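Local coordinates for protein 3-dehydroshikimate dehydratase (Pseudomonas putida, PDB 5HMQ) that converts 3-dehydroshikimate to protocatechuate using a divalent metal cation, and carries a C-terminal dioxygenase-like domain that appears important for optimal activity in vivo, at residues G339-V344 against I524-D529; N551-L556 against E569-N574; V575-D580 against E585-Y590. All blocks are in the same frame, centred on the assembly; numbering follows the deposited sequence.

Contact 1 (G339-V344 against I524-D529); sequences GDINIV and IAFDCD
I341 and I343 meet F526 in a small, buried, wholly apolar contact between two sheets of the C-terminal half of the chain. The isoleucines stand on strand 341-346 of one sheet and the phenylalanine on strand 520-528 of the other, and no hydrogen bond passes directly between the segments. Most of the touching falls to I341. Its CD1 methyl comes obliquely to the ring, 3.5 Å from F526 CD1, while its CG2 methyl reaches F526 CE1 at 3.8 Å, so two branches of one beta-branched residue grip the same side of the ring. The first torsion of I341 (chi1 -46°) makes this possible by setting CG2 anti to the backbone N and leaving CG1 to carry the terminal methyl towards the phenylalanine. I343 adds a looser touch, with its CD1 4.5 Å from F526 CZ. The two strands belong to successive VOC modules of the dioxygenase-like region, so the contact joins the first module to the second. A long flat ring suits the task, because the CA atoms of I341 and F526 are 8.5 Å apart and bulky side chains must bridge that gap. L440 and I443 also pack on I341, and F303 on I343. Beyond F526, strand 520-528 borders strand 599-606, which carries the magnesium ligand E601.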
loop_
_atom_site.group_PDB
_atom_site.type_symbol
_atom_site.label_atom_id
_atom_site.label_comp_id
_atom_site.label_asym_id
_atom_site.label_seq_id
_atom_site.Cartn_x
_atom_site.Cartn_y
_atom_site.Cartn_z
ATOM N N GLY C 339 39.382 5.535 -3.675
ATOM C CA GLY C 339 39.640 4.186 -3.202
ATOM C C GLY C 339 39.032 3.158 -4.136
ATOM O O GLY C 339 39.319 3.129 -5.341
ATOM N N ASP C 340 38.158 2.312 -3.598
ATOM C CA ASP C 340 37.455 1.318 -4.389
ATOM C C ASP C 340 36.010 1.740 -4.649
ATOM O O ASP C 340 35.199 0.926 -5.104
ATOM C CB ASP C 340 37.521 -0.033 -3.658
ATOM C CG ASP C 340 36.936 -1.180 -4.454
ATOM O OD1 ASP C 340 37.637 -1.677 -5.361
ATOM O OD2 ASP C 340 35.786 -1.591 -4.174
ATOM N N ILE C 341 35.692 3.016 -4.435
ATOM C CA ILE C 341 34.357 3.558 -4.656
ATOM C C ILE C 341 34.329 4.249 -6.011
ATOM O O ILE C 341 35.134 5.150 -6.273
ATOM C CB ILE C 341 33.957 4.531 -3.538
ATOM C CG1 ILE C 341 34.289 3.941 -2.168
ATOM C CG2 ILE C 341 32.478 4.871 -3.630
ATOM C CD1 ILE C 341 34.480 4.981 -1.080
ATOM N N ASN C 342 33.406 3.826 -6.873
ATOM C CA ASN C 342 33.157 4.470 -8.155
ATOM C C ASN C 342 31.728 4.991 -8.173
ATOM O O ASN C 342 30.793 4.251 -7.851
ATOM C CB ASN C 342 33.393 3.498 -9.315
ATOM C CG ASN C 342 34.816 2.979 -9.357
ATOM O OD1 ASN C 342 35.749 3.723 -9.660
ATOM N ND2 ASN C 342 34.991 1.699 -9.047
ATOM N N ILE C 343 31.559 6.261 -8.528
ATOM C CA ILE C 343 30.247 6.896 -8.561
ATOM C C ILE C 343 30.062 7.553 -9.921
ATOM O O ILE C 343 30.910 8.340 -10.355
ATOM C CB ILE C 343 30.078 7.927 -7.429
ATOM C CG1 ILE C 343 30.064 7.218 -6.075
ATOM C CG2 ILE C 343 28.792 8.716 -7.617
ATOM C CD1 ILE C 343 29.996 8.147 -4.894
ATOM N N VAL C 344 28.964 7.223 -10.592
ATOM C CA VAL C 344 28.664 7.719 -11.931
ATOM C C VAL C 344 27.518 8.718 -11.818
ATOM O O VAL C 344 26.432 8.375 -11.332
ATOM C CB VAL C 344 28.302 6.567 -12.881
ATOM C CG1 VAL C 344 27.959 7.097 -14.265
ATOM C CG2 VAL C 344 29.419 5.519 -12.920
ATOM N N ILE C 524 24.308 6.251 2.290
ATOM C CA ILE C 524 25.433 5.473 1.783
ATOM C C ILE C 524 26.590 5.644 2.756
ATOM O O ILE C 524 26.920 6.772 3.142
ATOM C CB ILE C 524 25.833 5.909 0.362
ATOM C CG1 ILE C 524 24.628 5.826 -0.577
ATOM C CG2 ILE C 524 26.978 5.055 -0.160
ATOM C CD1 ILE C 524 24.712 6.762 -1.760
ATOM N N ALA C 525 27.201 4.532 3.152
ATOM C CA ALA C 525 28.228 4.529 4.183
ATOM C C ALA C 525 29.562 4.095 3.595
ATOM O O ALA C 525 29.659 3.027 2.981
ATOM C CB ALA C 525 27.837 3.608 5.339
ATOM N N PHE C 526 30.582 4.926 3.788
ATOM C CA PHE C 526 31.946 4.621 3.384
ATOM C C PHE C 526 32.802 4.384 4.622
ATOM O O PHE C 526 32.603 5.028 5.658
ATOM C CB PHE C 526 32.543 5.759 2.553
ATOM C CG PHE C 526 31.625 6.277 1.481
ATOM C CD1 PHE C 526 31.345 5.516 0.357
ATOM C CD2 PHE C 526 31.058 7.537 1.588
ATOM C CE1 PHE C 526 30.507 5.995 -0.631
ATOM C CE2 PHE C 526 30.221 8.024 0.601
ATOM C CZ PHE C 526 29.945 7.253 -0.509
ATOM N N ASP C 527 33.758 3.469 4.517
ATOM C CA ASP C 527 34.661 3.193 5.623
ATOM C C ASP C 527 36.015 3.849 5.376
ATOM O O ASP C 527 36.339 4.267 4.261
ATOM C CB ASP C 527 34.819 1.681 5.847
ATOM C CG ASP C 527 35.600 0.987 4.736
ATOM O OD1 ASP C 527 35.771 1.570 3.644
ATOM O OD2 ASP C 527 36.036 -0.163 4.959
ATOM N N CYS C 528 36.801 3.946 6.444
ATOM C CA CYS C 528 38.120 4.555 6.378
ATOM C C CYS C 528 38.979 3.967 7.486
ATOM O O CYS C 528 38.492 3.248 8.361
ATOM C CB CYS C 528 38.047 6.079 6.505
ATOM S SG CYS C 528 37.477 6.657 8.122
ATOM N N ASP C 529 40.274 4.278 7.436
ATOM C CA ASP C 529 41.190 3.787 8.461
ATOM C C ASP C 529 41.192 4.682 9.695
ATOM O O ASP C 529 41.293 4.187 10.821
ATOM C CB ASP C 529 42.604 3.672 7.893
ATOM C CG ASP C 529 42.714 2.606 6.822
ATOM O OD1 ASP C 529 41.968 1.607 6.900
ATOM O OD2 ASP C 529 43.542 2.771 5.901
#

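Contact 2 (N551-L556 against E569-N574); sequences NYYDDL and ELAYYN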
loop_
_atom_site.group_PDB
_atom_site.type_symbol
_atom_site.label_atom_id
_atom_site.label_comp_id
_atom_site.label_asym_id
_atom_site.label_seq_id
_atom_site.Cartn_x
_atom_site.Cartn_y
_atom_site.Cartn_z
ATOM N N ASN C 551 25.725 16.814 25.758
ATOM C CA ASN C 551 25.163 15.803 26.650
ATOM C C ASN C 551 25.364 14.385 26.129
ATOM O O ASN C 551 25.372 13.441 26.927
ATOM C CB ASN C 551 23.674 16.080 26.887
ATOM C CG ASN C 551 22.883 16.217 25.595
ATOM O OD1 ASN C 551 23.095 15.474 24.635
ATOM N ND2 ASN C 551 21.964 17.176 25.568
ATOM N N TYR C 552 25.521 14.215 24.813
ATOM C CA TYR C 552 25.832 12.897 24.271
ATOM C C TYR C 552 27.184 12.406 24.772
ATOM O O TYR C 552 27.333 11.234 25.137
ATOM C CB TYR C 552 25.808 12.942 22.743
ATOM C CG TYR C 552 26.294 11.675 22.076
ATOM C CD1 TYR C 552 25.479 10.553 21.999
ATOM C CD2 TYR C 552 27.570 11.594 21.531
ATOM C CE1 TYR C 552 25.914 9.391 21.392
ATOM C CE2 TYR C 552 28.014 10.436 20.921
ATOM C CZ TYR C 552 27.182 9.338 20.855
ATOM O OH TYR C 552 27.618 8.181 20.251
ATOM N N TYR C 553 28.184 13.289 24.794
ATOM C CA TYR C 553 29.517 12.894 25.231
ATOM C C TYR C 553 29.628 12.845 26.748
ATOM O O TYR C 553 30.442 12.082 27.280
ATOM C CB TYR C 553 30.558 13.836 24.628
ATOM C CG TYR C 553 30.514 13.825 23.119
ATOM C CD1 TYR C 553 31.102 12.796 22.397
ATOM C CD2 TYR C 553 29.864 14.832 22.418
ATOM C CE1 TYR C 553 31.053 12.771 21.019
ATOM C CE2 TYR C 553 29.811 14.818 21.039
ATOM C CZ TYR C 553 30.407 13.785 20.345
ATOM O OH TYR C 553 30.356 13.764 18.971
ATOM N N ASP C 554 28.833 13.650 27.459
ATOM C CA ASP C 554 28.711 13.466 28.902
ATOM C C ASP C 554 28.148 12.090 29.220
ATOM O O ASP C 554 28.555 11.454 30.199
ATOM C CB ASP C 554 27.821 14.554 29.501
ATOM C CG ASP C 554 28.481 15.914 29.512
ATOM O OD1 ASP C 554 29.725 15.974 29.569
ATOM O OD2 ASP C 554 27.748 16.925 29.469
ATOM N N ASP C 555 27.216 11.611 28.392
ATOM C CA ASP C 555 26.650 10.282 28.593
ATOM C C ASP C 555 27.685 9.196 28.334
ATOM O O ASP C 555 27.726 8.186 29.047
ATOM C CB ASP C 555 25.432 10.092 27.692
ATOM C CG ASP C 555 24.717 8.783 27.948
ATOM O OD1 ASP C 555 25.141 7.749 27.392
ATOM O OD2 ASP C 555 23.727 8.789 28.708
ATOM N N LEU C 556 28.523 9.379 27.311
ATOM C CA LEU C 556 29.574 8.404 27.045
ATOM C C LEU C 556 30.587 8.355 28.179
ATOM O O LEU C 556 31.157 7.294 28.457
ATOM C CB LEU C 556 30.274 8.735 25.728
ATOM C CG LEU C 556 29.462 8.520 24.452
ATOM C CD1 LEU C 556 30.246 9.007 23.242
ATOM C CD2 LEU C 556 29.054 7.064 24.294
ATOM N N GLU C 569 38.383 14.692 22.252
ATOM C CA GLU C 569 38.605 14.748 20.812
ATOM C C GLU C 569 37.359 14.310 20.052
ATOM O O GLU C 569 36.970 14.954 19.073
ATOM C CB GLU C 569 39.809 13.888 20.436
ATOM C CG GLU C 569 41.139 14.482 20.869
ATOM C CD GLU C 569 42.302 13.528 20.673
ATOM O OE1 GLU C 569 42.145 12.537 19.929
ATOM O OE2 GLU C 569 43.376 13.773 21.266
ATOM N N LEU C 570 36.719 13.221 20.496
ATOM C CA LEU C 570 35.469 12.798 19.879
ATOM C C LEU C 570 34.429 13.907 19.929
ATOM O O LEU C 570 33.701 14.131 18.957
ATOM C CB LEU C 570 34.942 11.539 20.573
ATOM C CG LEU C 570 35.842 10.308 20.465
ATOM C CD1 LEU C 570 35.453 9.297 21.528
ATOM C CD2 LEU C 570 35.709 9.689 19.073
ATOM N N ALA C 571 34.342 14.611 21.056
ATOM C CA ALA C 571 33.378 15.702 21.170
ATOM C C ALA C 571 33.737 16.844 20.226
ATOM O O ALA C 571 32.851 17.490 19.653
ATOM C CB ALA C 571 33.314 16.193 22.619
ATOM N N TYR C 572 35.034 17.118 20.061
ATOM C CA TYR C 572 35.445 18.182 19.151
ATOM C C TYR C 572 35.230 17.796 17.694
ATOM O O TYR C 572 34.932 18.662 16.866
ATOM C CB TYR C 572 36.911 18.550 19.366
ATOM C CG TYR C 572 37.273 19.852 18.687
ATOM C CD1 TYR C 572 36.912 21.072 19.245
ATOM C CD2 TYR C 572 37.920 19.859 17.457
ATOM C CE1 TYR C 572 37.225 22.263 18.618
ATOM C CE2 TYR C 572 38.233 21.047 16.821
ATOM C CZ TYR C 572 37.884 22.245 17.407
ATOM O OH TYR C 572 38.189 23.431 16.779
ATOM N N TYR C 573 35.358 16.511 17.363
ATOM C CA TYR C 573 35.203 16.045 15.993
ATOM C C TYR C 573 33.798 15.535 15.700
ATOM O O TYR C 573 33.568 14.982 14.619
ATOM C CB TYR C 573 36.218 14.936 15.691
ATOM C CG TYR C 573 37.661 15.382 15.557
ATOM C CD1 TYR C 573 38.442 15.632 16.678
ATOM C CD2 TYR C 573 38.249 15.526 14.306
ATOM C CE1 TYR C 573 39.758 16.029 16.562
ATOM C CE2 TYR C 573 39.569 15.923 14.179
ATOM C CZ TYR C 573 40.318 16.173 15.314
ATOM O OH TYR C 573 41.631 16.569 15.200
ATOM N N ASN C 574 32.860 15.715 16.632
ATOM C CA ASN C 574 31.463 15.320 16.447
ATOM C C ASN C 574 31.351 13.870 15.981
ATOM O O ASN C 574 30.523 13.527 15.134
ATOM C CB ASN C 574 30.750 16.264 15.478
ATOM C CG ASN C 574 30.602 17.668 16.034
ATOM O OD1 ASN C 574 29.923 17.883 17.038
ATOM N ND2 ASN C 574 31.238 18.633 15.380
#
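The two consecutive helices 550-559 and 564-572 of the second VOC module pack against each other through Y553, whose ring lies flat on the end of the second helix. A571 presents its backbone to the aromatic face: its CA sits 3.5 Å from the centroid of the Y553 ring, only 7° off the ring normal, which makes a well-centred CH-pi contact. The A571 CB methyl touches the root of the ring, 3.7 Å from Y553 CG. A residue this small suits the spot, since it lets the tyrosine settle directly over the helix backbone. The opposite face of the ring is covered from within its own helix by Y552 CD2, which stands over the middle of the ring at a height of 3.6 Å, so the tyrosine is sandwiched between a neighbouring aromatic edge and the alanine. L570 adds its CB, 4.1 Å from Y553 CE1. The chi1 of Y553 (-59°) holds CG anti to the carbonyl carbon and sends the ring across to the second helix. Its hydroxyl then arrives at the helix end, 3.2 Å from N574 C. There the chain turns away: N574 has positive phi (51°), a left-handed conformation that asparagine tolerates better than most residues. N574 OD1 accepts a hydrogen bond from I548 N, which helps to hold the side chain. The Y553 hydroxyl itself hydrogen-bonds to V575 O, and the Y552 hydroxyl accepts a bond from Y577 N. Tyrosine therefore does two jobs here: one face makes the CH-pi contact between the helices while the other packs on Y552, and the buried polar tip is satisfied by a backbone carbonyl, tying the helix pair to the start of the connection into strand 576-579.

Contact 3 (V575-D580 against E585-Y590); sequences VLYDRD and ELFHVY
V575-D580 and E585-Y590 pair as antiparallel strands, with L576-H588 and D578-L586 as hydrogen-bonded pairs. The bonds L576 N to H588 O (2.9 Å) and L586 N to D578 O (2.8 Å) are two of the four that hold the register. On the face bearing Y577 and F587, the two side chains run side by side and point the same way, their ring planes 45° apart, with Y577 CD1 3.4 Å from F587 CE1. Y577 stretches along the strand (chi1 177°), carrying its hydroxyl to E585, whose carboxylate plane stands perpendicular to the ring. The hydroxyl is modelled bonded to OE2, at an implausibly short distance that should be read with caution. R579, bent at chi3, turns back so that NE gives the same hydroxyl a bond of 2.8 Å in the guanidinium plane, and a long salt bridge reaches E585. Aromatics thus serve the inner part of this face, where helix residues F566 and L570 cover F587, and charges its outer part. On the opposite face, which bears L576 and L586, H588 takes the crowded chi1 (59°), which turns its ring edge to the neighbouring strand, CD2 3.3 Å from L576 O. L586 CD2 covers one ring face, 3.8 Å above its centre, while ND1 hydrogen-bonds to OE2 of the magnesium ligand E601 and NE2 to N616 ND2. L576 CD1 meets the edge of the Y590 ring, 3.7 Å from CD2. This is a beta hairpin at the rim of the second VOC sheet, supplying a second-shell histidine to its magnesium site.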
loop_
_atom_site.group_PDB
_atom_site.type_symbol
_atom_site.label_atom_id
_atom_site.label_comp_id
_atom_site.label_asym_id
_atom_site.label_seq_id
_atom_site.Cartn_x
_atom_site.Cartn_y
_atom_site.Cartn_z
ATOM N N VAL C 575 32.193 13.008 16.543
ATOM C CA VAL C 575 32.199 11.593 16.193
ATOM C C VAL C 575 31.246 10.849 17.118
ATOM O O VAL C 575 31.252 11.063 18.337
ATOM C CB VAL C 575 33.620 11.011 16.278
ATOM C CG1 VAL C 575 33.605 9.517 15.986
ATOM C CG2 VAL C 575 34.543 11.729 15.309
ATOM N N LEU C 576 30.432 9.972 16.539
ATOM C CA LEU C 576 29.523 9.108 17.277
ATOM C C LEU C 576 30.180 7.753 17.512
ATOM O O LEU C 576 31.044 7.322 16.745
ATOM C CB LEU C 576 28.207 8.948 16.516
ATOM C CG LEU C 576 27.446 10.261 16.318
ATOM C CD1 LEU C 576 26.439 10.140 15.196
ATOM C CD2 LEU C 576 26.746 10.665 17.600
ATOM N N TYR C 577 29.760 7.080 18.581
ATOM C CA TYR C 577 30.498 5.939 19.099
ATOM C C TYR C 577 29.555 4.799 19.455
ATOM O O TYR C 577 28.413 5.016 19.865
ATOM C CB TYR C 577 31.328 6.340 20.328
ATOM C CG TYR C 577 32.073 5.202 20.985
ATOM C CD1 TYR C 577 33.264 4.728 20.454
ATOM C CD2 TYR C 577 31.592 4.612 22.146
ATOM C CE1 TYR C 577 33.950 3.688 21.056
ATOM C CE2 TYR C 577 32.270 3.575 22.756
ATOM C CZ TYR C 577 33.448 3.117 22.207
ATOM O OH TYR C 577 34.126 2.083 22.813
ATOM N N ASP C 578 30.055 3.576 19.283
ATOM C CA ASP C 578 29.379 2.366 19.727
ATOM C C ASP C 578 30.426 1.297 20.003
ATOM O O ASP C 578 31.507 1.302 19.407
ATOM C CB ASP C 578 28.365 1.863 18.693
ATOM C CG ASP C 578 27.456 0.781 19.246
ATOM O OD1 ASP C 578 27.051 0.884 20.423
ATOM O OD2 ASP C 578 27.157 -0.180 18.507
ATOM N N ARG C 579 30.102 0.385 20.919
ATOM C CA ARG C 579 31.003 -0.696 21.303
ATOM C C ARG C 579 30.197 -1.979 21.440
ATOM O O ARG C 579 29.139 -1.974 22.074
ATOM C CB ARG C 579 31.696 -0.401 22.637
ATOM C CG ARG C 579 32.591 -1.529 23.125
ATOM C CD ARG C 579 33.109 -1.251 24.524
ATOM N NE ARG C 579 33.799 0.027 24.666
ATOM C CZ ARG C 579 34.318 0.451 25.812
ATOM N NH1 ARG C 579 34.221 -0.305 26.898
ATOM N NH2 ARG C 579 34.934 1.623 25.878
ATOM N N ASP C 580 30.693 -3.072 20.868
ATOM C CA ASP C 580 30.025 -4.359 21.015
ATOM C C ASP C 580 30.402 -4.985 22.358
ATOM O O ASP C 580 31.033 -4.356 23.212
ATOM C CB ASP C 580 30.345 -5.274 19.833
ATOM C CG ASP C 580 31.833 -5.538 19.667
ATOM O OD1 ASP C 580 32.576 -5.558 20.671
ATOM O OD2 ASP C 580 32.259 -5.745 18.512
ATOM N N GLU C 585 34.738 -1.753 18.314
ATOM C CA GLU C 585 34.283 -0.378 18.442
ATOM C C GLU C 585 33.938 0.195 17.077
ATOM O O GLU C 585 34.518 -0.188 16.057
ATOM C CB GLU C 585 35.334 0.508 19.115
ATOM C CG GLU C 585 35.577 0.182 20.573
ATOM C CD GLU C 585 36.638 1.067 21.185
ATOM O OE1 GLU C 585 37.791 1.030 20.705
ATOM O OE2 GLU C 585 36.315 1.807 22.136
ATOM N N LEU C 586 32.993 1.131 17.074
ATOM C CA LEU C 586 32.579 1.832 15.868
ATOM C C LEU C 586 32.728 3.331 16.074
ATOM O O LEU C 586 32.291 3.870 17.097
ATOM C CB LEU C 586 31.130 1.499 15.502
ATOM C CG LEU C 586 30.580 2.201 14.256
ATOM C CD1 LEU C 586 31.294 1.706 13.006
ATOM C CD2 LEU C 586 29.077 2.012 14.132
ATOM N N PHE C 587 33.343 3.994 15.100
ATOM C CA PHE C 587 33.431 5.447 15.046
ATOM C C PHE C 587 32.829 5.884 13.721
ATOM O O PHE C 587 33.322 5.496 12.657
ATOM C CB PHE C 587 34.878 5.927 15.162
ATOM C CG PHE C 587 35.624 5.348 16.330
ATOM C CD1 PHE C 587 35.466 5.877 17.600
ATOM C CD2 PHE C 587 36.477 4.272 16.158
ATOM C CE1 PHE C 587 36.154 5.348 18.678
ATOM C CE2 PHE C 587 37.165 3.737 17.234
ATOM C CZ PHE C 587 37.003 4.276 18.493
ATOM N N HIS C 588 31.764 6.678 13.781
ATOM C CA HIS C 588 31.072 7.061 12.564
ATOM C C HIS C 588 30.483 8.456 12.714
ATOM O O HIS C 588 30.185 8.907 13.823
ATOM C CB HIS C 588 29.980 6.043 12.196
ATOM C CG HIS C 588 28.931 5.852 13.250
ATOM N ND1 HIS C 588 27.597 5.683 12.945
ATOM C CD2 HIS C 588 29.017 5.790 14.600
ATOM C CE1 HIS C 588 26.907 5.531 14.060
ATOM N NE2 HIS C 588 27.744 5.593 15.080
ATOM N N VAL C 589 30.340 9.139 11.576
ATOM C CA VAL C 589 29.736 10.461 11.498
ATOM C C VAL C 589 28.758 10.480 10.332
ATOM O O VAL C 589 28.844 9.672 9.404
ATOM C CB VAL C 589 30.783 11.584 11.333
ATOM C CG1 VAL C 589 31.683 11.662 12.553
ATOM C CG2 VAL C 589 31.600 11.369 10.065
ATOM N N TYR C 590 27.821 11.422 10.387
ATOM C CA TYR C 590 26.814 11.580 9.350
ATOM C C TYR C 590 26.855 12.989 8.776
ATOM O O TYR C 590 27.165 13.956 9.479
ATOM C CB TYR C 590 25.407 11.293 9.889
ATOM C CG TYR C 590 25.208 9.884 10.403
ATOM C CD1 TYR C 590 24.987 8.834 9.524
ATOM C CD2 TYR C 590 25.226 9.608 11.763
ATOM C CE1 TYR C 590 24.793 7.548 9.981
ATOM C CE2 TYR C 590 25.035 8.318 12.231
ATOM C CZ TYR C 590 24.820 7.293 11.332
ATOM O OH TYR C 590 24.628 6.007 11.782
#

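In the fold
All three contacts lie in the C-terminal dioxygenase-like region and follow one another in series along the chain. Contact 1 links the first VOC module to the second; contacts 2 and 3 lie wholly within the second. Contacts 1 and 3 reach the same mixed sheet through strands 520-528 and 576-579/585-590, with strand 599-606 between them, and their centres are about 18 Å apart. Contact 2 stands outside that sheet, its centre about 26 Å from that of contact 1 and about 11 Å from that of contact 3, which it touches, helix 564-572 leading through a short turn into strand 576-579. The helix pair thus backs the hairpin end of the sheet that bears the magnesium site.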